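Local coordinates for protein haloacid delahogenase-like family hydrolase (Xanthomonas campestris pv. campestris, PDB 2PKE) that probably acts as a metal-dependent phosphatase of the haloacid dehalogenase-like superfamily, with a magnesium ion bound at the end of its central parallel sheet, at residues E39-G44 with I96-E101; E61-K66 with M79-I84. All blocks are in the same frame, centred on the assembly; numbering follows the deposited sequence. Where two conformers were deposited one is given.

Interaction 1 of 2, residues E39-G44 with I96-E101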
ATOM      1  N   GLU A  39      24.337   2.078  12.611  1.00 24.05           N
ATOM      2  CA  GLU A  39      25.320   2.612  13.561  1.00 22.90           C
ATOM      3  C   GLU A  39      26.708   2.016  13.323  1.00 20.25           C
ATOM      4  O   GLU A  39      27.706   2.730  13.357  1.00 23.35           O
ATOM      5  CB  GLU A  39      24.805   2.354  14.995  1.00 26.58           C
ATOM      6  CG  GLU A  39      25.776   2.623  16.146  1.00 16.47           C
ATOM      7  N   ALA A  40      26.768   0.716  13.033  1.00 23.79           N
ATOM      8  CA  ALA A  40      28.035   0.036  12.701  1.00 23.33           C
ATOM      9  C   ALA A  40      28.641   0.620  11.434  1.00 24.07           C
ATOM     10  O   ALA A  40      29.833   0.865  11.388  1.00 23.52           O
ATOM     11  CB  ALA A  40      27.842  -1.457  12.568  1.00 23.87           C
ATOM     12  N   ILE A  41      27.846   0.873  10.399  1.00 23.86           N
ATOM     13  CA  ILE A  41      28.387   1.602   9.207  1.00 22.61           C
ATOM     14  C   ILE A  41      28.944   2.995   9.573  1.00 23.96           C
ATOM     15  O   ILE A  41      30.096   3.370   9.207  1.00 21.32           O
ATOM     16  CB  ILE A  41      27.333   1.767   8.086  1.00 20.04           C
ATOM     17  CG1 ILE A  41      26.931   0.405   7.547  1.00 21.21           C
ATOM     18  CG2 ILE A  41      27.899   2.607   6.966  1.00 19.52           C
ATOM     19  CD1 ILE A  41      25.647   0.408   6.877  1.00 20.13           C
ATOM     20  N   LEU A  42      28.138   3.765  10.301  1.00 24.79           N
ATOM     21  CA  LEU A  42      28.553   5.112  10.725  1.00 25.34           C
ATOM     22  C   LEU A  42      29.808   5.092  11.607  1.00 28.35           C
ATOM     23  O   LEU A  42      30.637   6.019  11.560  1.00 22.71           O
ATOM     24  CB  LEU A  42      27.407   5.831  11.453  1.00 25.85           C
ATOM     25  CG  LEU A  42      26.223   6.354  10.612  1.00 23.49           C
ATOM     26  CD1 LEU A  42      25.241   6.994  11.528  1.00 23.03           C
ATOM     27  CD2 LEU A  42      26.685   7.362   9.562  1.00 25.48           C
ATOM     28  N   SER A  43      29.978   4.033  12.399  1.00 29.19           N
ATOM     29  CA  SER A  43      31.081   4.018  13.370  1.00 29.60           C
ATOM     30  C   SER A  43      32.440   4.269  12.715  1.00 30.18           C
ATOM     31  O   SER A  43      33.346   4.756  13.376  1.00 32.09           O
ATOM     32  CB  SER A  43      31.102   2.713  14.184  1.00 30.94           C
ATOM     33  OG  SER A  43      31.446   1.602  13.369  1.00 23.60           O
ATOM     34  N   GLY A  44      32.570   3.969  11.419  1.00 32.01           N
ATOM     35  CA  GLY A  44      33.795   4.235  10.665  1.00 32.32           C
ATOM     36  C   GLY A  44      34.015   5.693  10.259  1.00 33.42           C
ATOM     37  O   GLY A  44      35.039   6.041   9.623  1.00 30.95           O
ATOM     38  N   ILE A  96      26.999   3.651   1.548  1.00 22.92           N
ATOM     39  CA  ILE A  96      25.579   3.902   1.194  1.00 22.98           C
ATOM     40  C   ILE A  96      24.940   2.667   0.579  1.00 22.85           C
ATOM     41  O   ILE A  96      23.783   2.384   0.875  1.00 20.35           O
ATOM     42  CB  ILE A  96      25.431   5.081   0.218  1.00 23.05           C
ATOM     43  CG1 ILE A  96      25.912   6.348   0.893  1.00 20.43           C
ATOM     44  CG2 ILE A  96      23.960   5.256  -0.211  1.00 16.25           C
ATOM     45  CD1 ILE A  96      25.017   6.756   2.041  1.00 30.32           C
ATOM     46  N   GLN A  97      25.709   1.976  -0.259  0.50 22.75           N
ATOM     47  CA  GLN A  97      25.375   0.659  -0.772  0.50 22.34           C
ATOM     48  C   GLN A  97      24.959  -0.258   0.371  0.50 22.08           C
ATOM     49  O   GLN A  97      23.898  -0.899   0.315  0.50 19.45           O
ATOM     50  CB  GLN A  97      26.570   0.046  -1.508  0.50 21.13           C
ATOM     51  CG  GLN A  97      26.287  -1.306  -2.162  0.50 21.75           C
ATOM     52  CD  GLN A  97      27.097  -1.488  -3.412  0.50 22.03           C
ATOM     53  OE1 GLN A  97      28.330  -1.490  -3.369  0.50 22.60           O
ATOM     54  NE2 GLN A  97      26.419  -1.615  -4.549  0.50 26.90           N
ATOM     55  N   ARG A  98      25.795  -0.276   1.411  1.00 21.28           N
ATOM     56  CA  ARG A  98      25.551  -1.067   2.626  1.00 21.66           C
ATOM     57  C   ARG A  98      24.285  -0.668   3.384  1.00 20.24           C
ATOM     58  O   ARG A  98      23.600  -1.501   3.942  1.00 25.19           O
ATOM     59  CB  ARG A  98      26.792  -1.039   3.544  1.00 21.58           C
ATOM     60  CG  ARG A  98      27.798  -2.061   3.154  1.00 22.95           C
ATOM     61  CD  ARG A  98      29.193  -1.744   3.554  1.00 30.82           C
ATOM     62  NE  ARG A  98      29.378  -1.219   4.905  1.00 39.67           N
ATOM     63  CZ  ARG A  98      29.805  -1.908   5.961  1.00 47.91           C
ATOM     64  NH1 ARG A  98      30.036  -3.212   5.893  1.00 61.33           N
ATOM     65  NH2 ARG A  98      29.990  -1.284   7.117  1.00 54.59           N
ATOM     66  N   ILE A  99      23.953   0.607   3.386  1.00 21.22           N
ATOM     67  CA  ILE A  99      22.685   1.056   3.956  1.00 19.59           C
ATOM     68  C   ILE A  99      21.523   0.541   3.095  1.00 23.02           C
ATOM     69  O   ILE A  99      20.517   0.052   3.637  1.00 20.12           O
ATOM     70  CB  ILE A  99      22.633   2.557   4.061  1.00 15.04           C
ATOM     71  CG1 ILE A  99      23.656   3.039   5.115  1.00 20.50           C
ATOM     72  CG2 ILE A  99      21.209   3.037   4.412  1.00 17.59           C
ATOM     73  CD1 ILE A  99      23.801   4.510   5.166  1.00 23.97           C
ATOM     74  N   VAL A 100      21.634   0.631   1.769  1.00 22.29           N
ATOM     75  CA  VAL A 100      20.567   0.079   0.923  1.00 21.87           C
ATOM     76  C   VAL A 100      20.362  -1.412   1.241  1.00 23.72           C
ATOM     77  O   VAL A 100      19.229  -1.871   1.280  1.00 23.94           O
ATOM     78  CB  VAL A 100      20.831   0.264  -0.589  1.00 21.07           C
ATOM     79  CG1 VAL A 100      19.781  -0.543  -1.441  1.00 24.03           C
ATOM     80  CG2 VAL A 100      20.883   1.770  -0.948  1.00 22.62           C
ATOM     81  N   GLU A 101      21.437  -2.162   1.459  1.00 25.26           N
ATOM     82  CA  GLU A 101      21.331  -3.598   1.797  1.00 25.18           C
ATOM     83  C   GLU A 101      20.643  -3.841   3.114  1.00 24.47           C
ATOM     84  O   GLU A 101      19.865  -4.775   3.223  1.00 25.25           O
ATOM     85  CB  GLU A 101      22.677  -4.298   1.827  1.00 28.74           C
ATOM     86  CG  GLU A 101      23.403  -4.281   0.494  1.00 36.67           C
ATOM     87  CD  GLU A 101      22.772  -5.178  -0.566  1.00 50.05           C
ATOM     88  OE1 GLU A 101      21.794  -5.905  -0.260  1.00 50.76           O
ATOM     89  OE2 GLU A 101      23.285  -5.152  -1.712  1.00 57.54           O
TER

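Interaction 2 of 2, residues E61-K66 with M79-I84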
ATOM      1  N   GLU A  61      13.458  11.162   9.968  1.00 33.73           N
ATOM      2  CA  GLU A  61      12.305  10.292   9.855  1.00 36.96           C
ATOM      3  C   GLU A  61      10.987  11.048  10.085  1.00 37.99           C
ATOM      4  O   GLU A  61      10.004  10.804   9.389  1.00 38.19           O
ATOM      5  CB  GLU A  61      12.424   9.116  10.812  1.00 40.25           C
ATOM      6  CG  GLU A  61      12.956   7.867  10.157  1.00 43.91           C
ATOM      7  CD  GLU A  61      13.237   6.760  11.137  1.00 56.74           C
ATOM      8  OE1 GLU A  61      13.627   7.062  12.300  1.00 61.44           O
ATOM      9  OE2 GLU A  61      13.074   5.589  10.723  1.00 61.46           O
ATOM     10  N   ARG A  62      10.979  11.964  11.043  1.00 39.20           N
ATOM     11  CA  ARG A  62       9.769  12.739  11.379  1.00 39.34           C
ATOM     12  C   ARG A  62       9.312  13.611  10.194  1.00 37.31           C
ATOM     13  O   ARG A  62       8.121  13.624   9.837  1.00 36.24           O
ATOM     14  CB  ARG A  62       9.968  13.566  12.677  1.00 38.06           C
ATOM     15  CG  ARG A  62       9.889  12.687  13.979  1.00 42.27           C
ATOM     16  CD  ARG A  62       9.744  13.491  15.313  1.00 44.39           C
ATOM     17  N   ARG A  63      10.255  14.295   9.550  1.00 36.34           N
ATOM     18  CA  ARG A  63       9.927  15.046   8.338  1.00 37.70           C
ATOM     19  C   ARG A  63       9.603  14.201   7.085  1.00 33.52           C
ATOM     20  O   ARG A  63       8.810  14.622   6.250  1.00 34.85           O
ATOM     21  CB  ARG A  63      10.997  16.078   8.019  1.00 37.45           C
ATOM     22  CG  ARG A  63      12.318  15.580   7.523  1.00 48.05           C
ATOM     23  CD  ARG A  63      13.203  16.809   7.229  1.00 57.46           C
ATOM     24  NE  ARG A  63      14.641  16.518   7.124  1.00 64.63           N
ATOM     25  CZ  ARG A  63      15.227  15.886   6.100  1.00 62.78           C
ATOM     26  NH1 ARG A  63      14.515  15.431   5.065  1.00 52.19           N
ATOM     27  NH2 ARG A  63      16.544  15.692   6.125  1.00 62.46           N
ATOM     28  N   ASN A  64      10.200  13.029   6.970  1.00 29.89           N
ATOM     29  CA  ASN A  64       9.952  12.149   5.824  1.00 27.08           C
ATOM     30  C   ASN A  64       8.710  11.281   5.937  1.00 27.90           C
ATOM     31  O   ASN A  64       8.230  10.760   4.941  1.00 29.79           O
ATOM     32  CB  ASN A  64      11.154  11.277   5.574  1.00 26.83           C
ATOM     33  CG  ASN A  64      12.311  12.048   5.022  1.00 31.23           C
ATOM     34  OD1 ASN A  64      12.167  13.223   4.695  1.00 36.12           O
ATOM     35  ND2 ASN A  64      13.477  11.393   4.902  1.00 25.29           N
ATOM     36  N   LEU A  65       8.175  11.139   7.144  1.00 30.09           N
ATOM     37  CA  LEU A  65       6.938  10.384   7.363  1.00 29.50           C
ATOM     38  C   LEU A  65       5.857  10.945   6.458  1.00 28.95           C
ATOM     39  O   LEU A  65       5.035  10.218   5.927  1.00 25.69           O
ATOM     40  CB  LEU A  65       6.529  10.477   8.846  1.00 32.14           C
ATOM     41  CG  LEU A  65       5.224   9.820   9.291  1.00 36.41           C
ATOM     42  CD1 LEU A  65       5.216   8.327   8.967  1.00 44.83           C
ATOM     43  CD2 LEU A  65       5.031  10.085  10.798  1.00 34.78           C
ATOM     44  N   LYS A  66       5.896  12.258   6.271  1.00 31.36           N
ATOM     45  CA  LYS A  66       4.882  12.991   5.564  1.00 28.04           C
ATOM     46  C   LYS A  66       4.954  12.771   4.038  1.00 28.31           C
ATOM     47  O   LYS A  66       3.985  13.079   3.345  1.00 30.54           O
ATOM     48  CB  LYS A  66       5.011  14.490   5.928  1.00 32.68           C
ATOM     49  CG  LYS A  66       5.476  14.757   7.425  1.00 29.63           C
HETATM   50  N   MSE A  79      17.655   6.851   6.360  1.00 18.36           N
HETATM   51  CA  MSE A  79      19.001   6.472   6.808  1.00 18.36           C
HETATM   52  C   MSE A  79      20.044   7.004   5.879  1.00 16.46           C
HETATM   53  O   MSE A  79      21.096   7.365   6.326  1.00 16.72           O
HETATM   54  CB  MSE A  79      19.167   4.958   6.901  1.00 18.81           C
HETATM   55  CG  MSE A  79      18.467   4.341   8.095  1.00 20.72           C
HETATM   56 SE   MSE A  79      18.820   2.440   8.164  0.75 19.88          SE
HETATM   57  CE  MSE A  79      18.268   2.257  10.026  1.00 20.95           C
ATOM     58  N   ILE A  80      19.805   6.989   4.579  1.00 15.92           N
ATOM     59  CA  ILE A  80      20.819   7.455   3.620  1.00 19.64           C
ATOM     60  C   ILE A  80      21.027   8.956   3.886  1.00 22.07           C
ATOM     61  O   ILE A  80      22.172   9.463   4.042  1.00 21.65           O
ATOM     62  CB  ILE A  80      20.431   7.163   2.119  1.00 20.72           C
ATOM     63  CG1 ILE A  80      20.605   5.657   1.787  1.00 22.68           C
ATOM     64  CG2 ILE A  80      21.284   8.031   1.165  1.00 18.67           C
ATOM     65  CD1 ILE A  80      19.723   5.112   0.631  1.00 19.24           C
ATOM     66  N   GLU A  81      19.903   9.652   3.964  1.00 20.77           N
ATOM     67  CA  GLU A  81      19.884  11.093   4.171  1.00 23.56           C
ATOM     68  C   GLU A  81      20.562  11.464   5.486  1.00 20.67           C
ATOM     69  O   GLU A  81      21.366  12.387   5.556  1.00 21.99           O
ATOM     70  CB  GLU A  81      18.429  11.541   4.092  1.00 24.85           C
ATOM     71  CG  GLU A  81      18.198  12.969   3.748  1.00 39.40           C
ATOM     72  CD  GLU A  81      16.840  13.181   3.074  1.00 47.89           C
ATOM     73  OE1 GLU A  81      15.808  12.712   3.612  1.00 43.22           O
ATOM     74  OE2 GLU A  81      16.815  13.814   1.996  1.00 50.67           O
ATOM     75  N   THR A  82      20.259  10.720   6.535  1.00 21.99           N
ATOM     76  CA  THR A  82      20.888  10.933   7.844  1.00 21.08           C
ATOM     77  C   THR A  82      22.405  10.711   7.843  1.00 21.00           C
ATOM     78  O   THR A  82      23.159  11.486   8.469  1.00 24.14           O
ATOM     79  CB  THR A  82      20.306   9.988   8.885  1.00 21.61           C
ATOM     80  OG1 THR A  82      18.874  10.098   8.924  1.00 18.74           O
ATOM     81  CG2 THR A  82      20.847  10.314  10.259  1.00 16.53           C
ATOM     82  N   ALA A  83      22.866   9.636   7.180  1.00 20.90           N
ATOM     83  CA  ALA A  83      24.323   9.329   7.088  1.00 17.93           C
ATOM     84  C   ALA A  83      25.102  10.383   6.345  1.00 18.93           C
ATOM     85  O   ALA A  83      26.237  10.727   6.735  1.00 16.39           O
ATOM     86  CB  ALA A  83      24.555   7.970   6.437  1.00 16.28           C
ATOM     87  N   ILE A  84      24.519  10.893   5.269  1.00 17.50           N
ATOM     88  CA  ILE A  84      25.151  11.927   4.495  1.00 19.61           C
ATOM     89  C   ILE A  84      25.296  13.188   5.371  1.00 19.27           C
ATOM     90  O   ILE A  84      26.347  13.855   5.352  1.00 16.61           O
ATOM     91  CB  ILE A  84      24.408  12.169   3.147  1.00 18.06           C
ATOM     92  CG1 ILE A  84      24.576  10.937   2.247  1.00 20.44           C
ATOM     93  CG2 ILE A  84      25.025  13.321   2.395  1.00 12.48           C
ATOM     94  CD1 ILE A  84      23.663  10.870   1.040  1.00 21.62           C
TER

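Interaction 1 of 2, residues E39-G44 with I96-E101
Ile41 and Arg98 mark the closest approach of the two backbones, their CA atoms 7.6 Å apart, where the C-terminal part of helix 28-42 meets helix 93-107 running roughly the opposite way. Ile41 carries the contact. With CG1 beside its own backbone N (chi1 -64°), the long branch reaches across the groove, and its tip, CD1, settles 3.7 Å from CG1 of Ile99. Ile41 CD1 also lies 3.8 Å from CB of Arg98, so this methyl is shared between two successive residues of the facing helix. The Arg98 chain, bent at chi3 (43°), runs back alongside Ile41, pointing the other way, and brings NH2 to 3.5 Å from Ile41 CG1, an oblique approach of the guanidinium to an aliphatic carbon. No hydrogen bond joins the segments; the charge of Arg98 is engaged through NE by Asp95, one turn earlier on its own helix. A branched aliphatic residue suits the inward-facing place, and an arginine suits the margin because its CB packs on the isoleucine and its guanidinium meets the aliphatic chain. Ile41 also touches Ile102, while Leu42 and Ile99 turn to helix 72-86, which packs against both helices of the contact.

Interaction 2 of 2, residues E61-K66 with M79-I84
Glu81 reaches for Asn64 and Arg63 because its CG stands anti to the backbone N (chi1 -157°) and the chain continues extended to the carboxylate. Arg63 arrives by a different route: its CG sits between the backbone N and carbonyl carbon, and a straight run from CG to NE then carries the guanidinium across the gap beside Asn64. Both neighbours converge on one oxygen. Asn64 ND2 donates to Glu81 OE1 at 3.0 Å through a nearly linear N-H (174°), with the acceptor lying in the plane of the amide and approached almost end-on along its C-O bond. Arg63 NH1 adds a salt bridge to the same OE1 at 3.3 Å, a long, bent and weak hydrogen bond; the guanidinium and carboxylate planes are turned 61° apart, so the two groups do not meet as a flat, two-pronged pair.

The two segments belong to consecutive helices, 57-68 and 72-86, of a helical insertion between the first two strands of the Rossmann-like core, the position of the C1 cap in HAD enzymes. Here the cap also meets the second subunit, whose Arg104 makes a salt bridge with Glu81 OE1 and a hydrogen bond with Asn64 OD1, while Gln97 of that subunit donates to Glu81 OE2. The Asn64 amide is thus used at both ends, ND2 bonding Ser78 OG as well, and this probably fixes its flip.

Glutamate suits the site because two oxygens on a long stem can serve partners from both chains, and asparagine because it offers a donor and an acceptor side by side. The nearby arginines gather round a largely buried carboxylate, which they would be expected to keep ionised. Along the stem, Glu81 CG lies 4.0 Å from Arg63 NH2, and Glu81 also packs on Val60.

In the fold
Both contacts belong to the same helical cap, their centres about 14 Å apart, and helix 72-86 connects them physically. One of its faces sends Glu81 toward helix 57-68 in interaction 2; others pack on the helices of interaction 1, where Ile99 CG2 lies 3.7 Å from CB of Met79, a selenomethionine here, and Leu42 CD2 lies 3.8 Å from CB of Ala83. Interaction 1 is mostly apolar and interaction 2 polar, yet both border the second subunit: Ile96 and Val100 of interaction 1 pack on Ile84 and Phe68 of that subunit. Neither contact lies at the magnesium site of Asp19, Asp21 and Asn187 in the core.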